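Local atomic coordinates of NADP-dependent 2-hydroxyacid dehydrogenase (PDB entry 4XCV), a protein that binds NADPH and probably catalyses the NADPH-dependent interconversion of 2-oxoacids and D-2-hydroxyacids. Residues P6-D11 / A28-I33; D20-T25 / E289-F294. All blocks are in the same frame, centred on the assembly; numbering follows the deposited sequence. Where two conformers were deposited one is given.

Contact 1: residues P6-D11 / A28-I33; sequences PPVLVD and ADRGSI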
loop_
_atom_site.group_PDB
_atom_site.type_symbol
_atom_site.label_atom_id
_atom_site.label_comp_id
_atom_site.label_asym_id
_atom_site.label_seq_id
_atom_site.Cartn_x
_atom_site.Cartn_y
_atom_site.Cartn_z
ATOM N N PRO A 6 -29.091 -24.406 -26.589
ATOM C CA PRO A 6 -30.149 -23.559 -26.010
ATOM C C PRO A 6 -29.596 -22.338 -25.277
ATOM O O PRO A 6 -28.443 -22.359 -24.812
ATOM C CB PRO A 6 -30.851 -24.487 -25.031
ATOM C CG PRO A 6 -29.903 -25.574 -24.779
ATOM C CD PRO A 6 -29.030 -25.732 -25.970
ATOM N N PRO A 7 -30.400 -21.273 -25.154
ATOM C CA PRO A 7 -29.917 -20.096 -24.475
ATOM C C PRO A 7 -29.687 -20.368 -22.975
ATOM O O PRO A 7 -30.247 -21.289 -22.394
ATOM C CB PRO A 7 -31.052 -19.085 -24.665
ATOM C CG PRO A 7 -32.242 -19.903 -24.936
ATOM C CD PRO A 7 -31.731 -21.085 -25.716
ATOM N N VAL A 8 -28.810 -19.549 -22.386
ATOM C CA VAL A 8 -28.475 -19.606 -20.956
ATOM C C VAL A 8 -29.512 -18.846 -20.137
ATOM O O VAL A 8 -29.874 -17.743 -20.484
ATOM C CB VAL A 8 -27.102 -18.974 -20.736
ATOM C CG1 VAL A 8 -26.737 -18.868 -19.255
ATOM C CG2 VAL A 8 -26.027 -19.706 -21.521
ATOM N N LEU A 9 -30.005 -19.469 -19.078
ATOM C CA LEU A 9 -30.958 -18.799 -18.180
ATOM C C LEU A 9 -30.192 -17.838 -17.277
ATOM O O LEU A 9 -29.206 -18.230 -16.671
ATOM C CB LEU A 9 -31.674 -19.843 -17.368
ATOM C CG LEU A 9 -32.770 -19.462 -16.393
ATOM C CD1 LEU A 9 -33.572 -20.702 -16.073
ATOM C CD2 LEU A 9 -32.211 -18.878 -15.106
ATOM N N VAL A 10 -30.684 -16.607 -17.181
ATOM C CA VAL A 10 -30.029 -15.577 -16.368
ATOM C C VAL A 10 -31.067 -14.975 -15.430
ATOM O O VAL A 10 -32.059 -14.385 -15.879
ATOM C CB VAL A 10 -29.412 -14.472 -17.254
ATOM C CG1 VAL A 10 -28.773 -13.361 -16.425
ATOM C CG2 VAL A 10 -28.431 -15.076 -18.251
ATOM N N ASP A 11 -30.833 -15.150 -14.128
ATOM C CA ASP A 11 -31.706 -14.570 -13.096
ATOM C C ASP A 11 -30.821 -13.952 -12.040
ATOM O O ASP A 11 -30.456 -14.619 -11.044
ATOM C CB ASP A 11 -32.601 -15.619 -12.458
ATOM C CG ASP A 11 -33.535 -15.045 -11.392
ATOM O OD1 ASP A 11 -33.602 -13.815 -11.130
ATOM O OD2 ASP A 11 -34.237 -15.857 -10.771
ATOM N N ALA A 28 -22.935 -15.341 -27.446
ATOM C CA ALA A 28 -23.400 -14.985 -28.798
ATOM C C ALA A 28 -23.787 -16.160 -29.673
ATOM O O ALA A 28 -24.488 -15.977 -30.683
ATOM C CB ALA A 28 -22.372 -14.124 -29.524
ATOM N N ASP A 29 -23.354 -17.358 -29.326
ATOM C CA ASP A 29 -23.755 -18.550 -30.075
ATOM C C ASP A 29 -25.096 -19.133 -29.695
ATOM O O ASP A 29 -25.554 -20.084 -30.345
ATOM C CB ASP A 29 -22.672 -19.640 -30.005
ATOM C CG ASP A 29 -22.416 -20.152 -28.581
ATOM O OD1 ASP A 29 -22.837 -19.476 -27.605
ATOM O OD2 ASP A 29 -21.706 -21.191 -28.437
ATOM N N ARG A 30 -25.714 -18.622 -28.637
ATOM C CA ARG A 30 -26.932 -19.239 -28.141
ATOM C C ARG A 30 -27.988 -18.298 -27.554
ATOM O O ARG A 30 -29.126 -18.645 -27.510
ATOM C CB ARG A 30 -26.588 -20.343 -27.140
ATOM C CG ARG A 30 -25.872 -19.839 -25.901
ATOM C CD ARG A 30 -25.238 -20.985 -25.152
ATOM N NE ARG A 30 -24.069 -21.481 -25.860
ATOM C CZ ARG A 30 -23.494 -22.650 -25.631
ATOM N NH1 ARG A 30 -23.968 -23.498 -24.759
ATOM N NH2 ARG A 30 -22.420 -22.963 -26.316
ATOM N N GLY A 31 -27.578 -17.136 -27.097
ATOM C CA GLY A 31 -28.481 -16.201 -26.440
ATOM C C GLY A 31 -28.712 -16.515 -24.997
ATOM O O GLY A 31 -28.090 -17.409 -24.384
ATOM N N SER A 32 -29.615 -15.731 -24.420
ATOM C CA SER A 32 -29.948 -15.812 -23.014
ATOM C C SER A 32 -31.420 -15.637 -22.802
ATOM O O SER A 32 -32.157 -15.070 -23.634
ATOM C CB SER A 32 -29.168 -14.779 -22.193
ATOM O OG SER A 32 -29.340 -13.489 -22.707
ATOM N N ILE A 33 -31.857 -16.095 -21.634
ATOM C CA ILE A 33 -33.234 -15.919 -21.124
ATOM C C ILE A 33 -33.118 -15.059 -19.870
ATOM O O ILE A 33 -32.694 -15.554 -18.802
ATOM C CB ILE A 33 -33.919 -17.241 -20.766
ATOM C CG1 ILE A 33 -33.938 -18.158 -21.967
ATOM C CG2 ILE A 33 -35.355 -16.958 -20.300
ATOM C CD1 ILE A 33 -34.543 -19.521 -21.726
HETATM O O HOH W 1 -26.691 -23.944 -23.554
#
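Val8 and Ser32, and Leu9 and Ile33, pair in parallel register along the strands that begin in these segments. Three backbone hydrogen bonds join them: Val8 N to Gly31 O, Val10 N to Ile33 O, and Ile33 N to Val8 O at 2.8 Å. The tight apolar part is where Pro7 meets Ile33, with Pro7 CG 3.8 Å from Ile33 CG1. Ile33 CG1 stands beside its backbone N (chi1 -57°), which brings it to the proline ring. On the opposite face of the sheet from Leu9 and Ile33, Val10 CG2 meets Ser32 CB. The strand pairing closes the beta-alpha-beta unit of strand 8-12, helix 16-23 and strand 32-34, the last outermost in the five-stranded parallel sheet. The other end is looser and wetter. Arg30 lays CD 3.5 Å from Pro6 O and near Val8 CG2. Its NE and NH2 grip the two Asp29 oxygens side-on, from above the carboxylate plane and close to the guanidinium plane, while NH1 pairs with Glu305. With an alanine here, Asp29 and Glu305 would probably lose the charge that links them, and Val8 CG2 a neighbour. A water donates to Pro6 O at 2.7 Å and accepts from Arg30 NH1.

Contact 2: residues D20-T25 / E289-F294; sequences DRVLKT and EENALF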
loop_
_atom_site.group_PDB
_atom_site.type_symbol
_atom_site.label_atom_id
_atom_site.label_comp_id
_atom_site.label_asym_id
_atom_site.label_seq_id
_atom_site.Cartn_x
_atom_site.Cartn_y
_atom_site.Cartn_z
ATOM N N ASP A 20 -29.359 -6.063 -18.934
ATOM C CA ASP A 20 -29.891 -6.043 -20.285
ATOM C C ASP A 20 -28.820 -5.675 -21.301
ATOM O O ASP A 20 -28.731 -6.264 -22.359
ATOM C CB ASP A 20 -31.021 -5.025 -20.423
ATOM C CG ASP A 20 -32.321 -5.512 -19.859
ATOM O OD1 ASP A 20 -32.476 -6.741 -19.719
ATOM O OD2 ASP A 20 -33.203 -4.650 -19.569
ATOM N N ARG A 21 -28.019 -4.649 -21.004
ATOM C CA ARG A 21 -26.985 -4.204 -21.913
ATOM C C ARG A 21 -25.894 -5.219 -22.125
ATOM O O ARG A 21 -25.529 -5.510 -23.270
ATOM C CB ARG A 21 -26.354 -2.883 -21.421
ATOM C CG ARG A 21 -25.358 -2.275 -22.413
ATOM C CD ARG A 21 -24.792 -0.946 -21.954
ATOM N NE ARG A 21 -25.886 -0.017 -21.778
ATOM C CZ ARG A 21 -26.291 0.421 -20.597
ATOM N NH1 ARG A 21 -25.668 0.015 -19.503
ATOM N NH2 ARG A 21 -27.319 1.248 -20.523
ATOM N N VAL A 22 -25.350 -5.798 -21.058
ATOM C CA VAL A 22 -24.323 -6.838 -21.207
ATOM C C VAL A 22 -24.843 -8.000 -21.991
ATOM O O VAL A 22 -24.155 -8.566 -22.823
ATOM C CB VAL A 22 -23.794 -7.384 -19.843
ATOM C CG1 VAL A 22 -22.688 -8.422 -20.057
ATOM C CG2 VAL A 22 -23.288 -6.259 -18.980
ATOM N N LEU A 23 -26.093 -8.377 -21.738
ATOM C CA LEU A 23 -26.600 -9.539 -22.419
ATOM C C LEU A 23 -26.718 -9.366 -23.918
ATOM O O LEU A 23 -26.843 -10.347 -24.643
ATOM C CB LEU A 23 -27.922 -10.003 -21.826
ATOM C CG LEU A 23 -27.813 -10.607 -20.435
ATOM C CD1 LEU A 23 -29.216 -10.909 -19.962
ATOM C CD2 LEU A 23 -26.916 -11.836 -20.423
ATOM N N LYS A 24 -26.707 -8.135 -24.443
ATOM C CA LYS A 24 -26.711 -7.877 -25.896
ATOM C C LYS A 24 -25.549 -8.543 -26.582
ATOM O O LYS A 24 -25.654 -8.882 -27.742
ATOM C CB LYS A 24 -26.585 -6.385 -26.238
ATOM C CG LYS A 24 -27.758 -5.514 -25.853
ATOM C CD LYS A 24 -27.470 -4.067 -26.214
ATOM C CE LYS A 24 -28.581 -3.185 -25.703
ATOM N NZ LYS A 24 -29.796 -3.337 -26.547
ATOM N N THR A 25 -24.422 -8.676 -25.884
ATOM C CA THR A 25 -23.202 -9.206 -26.514
ATOM C C THR A 25 -22.711 -10.521 -25.896
ATOM O O THR A 25 -21.679 -11.057 -26.325
ATOM C CB THR A 25 -22.057 -8.185 -26.491
ATOM O OG1 THR A 25 -21.747 -7.741 -25.173
ATOM C CG2 THR A 25 -22.434 -6.979 -27.394
ATOM N N GLU A 289 -15.947 -5.633 -12.971
ATOM C CA GLU A 289 -16.463 -4.941 -14.168
ATOM C C GLU A 289 -17.621 -5.798 -14.741
ATOM O O GLU A 289 -17.529 -7.024 -14.763
ATOM C CB GLU A 289 -15.297 -4.759 -15.147
ATOM C CG GLU A 289 -15.590 -4.068 -16.459
ATOM C CD GLU A 289 -15.991 -5.049 -17.535
ATOM O OE1 GLU A 289 -15.163 -5.944 -17.903
ATOM O OE2 GLU A 289 -17.137 -4.907 -17.999
ATOM N N GLU A 290 -18.708 -5.146 -15.167
ATOM C CA GLU A 290 -19.982 -5.845 -15.473
ATOM C C GLU A 290 -19.968 -7.047 -16.468
ATOM O O GLU A 290 -20.811 -7.913 -16.360
ATOM C CB GLU A 290 -21.052 -4.824 -15.908
ATOM C CG GLU A 290 -20.739 -4.074 -17.200
ATOM C CD GLU A 290 -21.859 -3.122 -17.611
ATOM O OE1 GLU A 290 -22.789 -2.891 -16.809
ATOM O OE2 GLU A 290 -21.824 -2.622 -18.747
ATOM N N ASN A 291 -19.021 -7.075 -17.399
ATOM C CA ASN A 291 -18.845 -8.144 -18.379
ATOM C C ASN A 291 -18.060 -9.324 -17.880
ATOM O O ASN A 291 -18.101 -10.392 -18.494
ATOM C CB ASN A 291 -18.099 -7.635 -19.592
ATOM C CG ASN A 291 -18.924 -6.689 -20.408
ATOM O OD1 ASN A 291 -19.700 -7.123 -21.218
ATOM N ND2 ASN A 291 -18.744 -5.396 -20.214
ATOM N N ALA A 292 -17.279 -9.126 -16.815
ATOM C CA ALA A 292 -16.405 -10.147 -16.346
ATOM C C ALA A 292 -17.139 -11.419 -15.934
ATOM O O ALA A 292 -16.685 -12.537 -16.210
ATOM C CB ALA A 292 -15.576 -9.649 -15.147
ATOM N N LEU A 293 -18.303 -11.290 -15.298
ATOM C CA LEU A 293 -19.116 -12.468 -14.925
ATOM C C LEU A 293 -19.468 -13.313 -16.167
ATOM O O LEU A 293 -19.391 -14.514 -16.167
ATOM C CB LEU A 293 -20.429 -12.029 -14.201
ATOM C CG LEU A 293 -21.466 -13.087 -13.886
ATOM C CD1 LEU A 293 -20.888 -14.173 -12.986
ATOM C CD2 LEU A 293 -22.662 -12.381 -13.251
ATOM N N PHE A 294 -19.892 -12.624 -17.230
ATOM C CA PHE A 294 -20.346 -13.296 -18.429
ATOM C C PHE A 294 -19.186 -13.911 -19.164
ATOM O O PHE A 294 -19.305 -15.020 -19.636
ATOM C CB PHE A 294 -21.168 -12.310 -19.281
ATOM C CG PHE A 294 -22.388 -11.890 -18.571
ATOM C CD1 PHE A 294 -23.503 -12.678 -18.643
ATOM C CD2 PHE A 294 -22.384 -10.823 -17.685
ATOM C CE1 PHE A 294 -24.616 -12.398 -17.910
ATOM C CE2 PHE A 294 -23.505 -10.540 -16.937
ATOM C CZ PHE A 294 -24.627 -11.339 -17.081
HETATM O O HOH W 2 -21.274 -9.152 -22.737
#
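The Phe294 ring meets two side chains of segment 20-25, Val22 and Leu23, and both approach it obliquely. Val22 CG1 lies 3.4 Å from Phe294 CD2. Leu23 CD2 lies 3.5 Å from Phe294 CE1. Leu23 runs at about a right angle to the aromatic side chain. At the ring edge, in its plane, is the backbone oxygen of Glu290. The Asn291 amide is the second flat group. Its OD1 touches Val22 CG1 at 3.5 Å, and its ND2 donates to Glu289 OE2 with that oxygen close to the amide plane. The bond uses the syn lone pair of OE2 and holds the turn of the amide. The same oxygen also accepts from Asn291 N, which meets it from above the carboxylate plane at 2.9 Å. This backbone bond caps the turn that leads into helix 292-305.

Val22 buries more surface here than any other residue. Its CG1 is anti to the backbone N (chi1 -178°) and enters between Asn291 OD1 and the phenyl ring. Its CG2 lies 3.7 Å from Glu290 CD. The extended Glu290 side chain, carboxylate included, runs past the valine in the opposite direction.

No direct hydrogen bond joins the two segments. One water does so instead. It donates to Val22 O and to Asn291 OD1, the latter at 3.0 Å, and accepts from Thr25 OG1. The bridge lies toward the more exposed side, while Val22 and Phe294 are buried. Phe294 also touches Leu52 of strand 50-54. The end of helix 16-23, the helix of a beta-alpha-beta unit, is thus packed against the start of the C-terminal helix 292-305. This fits the 2-hydroxyacid dehydrogenase fold, in which the chain returns to its N-terminal domain after the coenzyme-binding domain.

How the contacts relate
Both contacts belong to the part of the chain built on the five-stranded parallel sheet, and their centres are about 12 Å apart. Contact 1 joins two neighbouring strands through backbone hydrogen bonds, flanked by the packing of Pro7 on Ile33. Contact 2 joins two helices far apart in sequence through side-chain packing around buried Val22 and Phe294. Each is partly buried. The polar side of contact 1 is a charged cluster; that of contact 2 is a water with Thr25 and Asn291, and the exposed Glu290. Leu23 links them directly, since its CD2 lies 3.7 Å from Ser32 OG. Helix 292-305 serves both: its first turn meets segment 20-25, and further along Ile301 touches Val8 and Arg30.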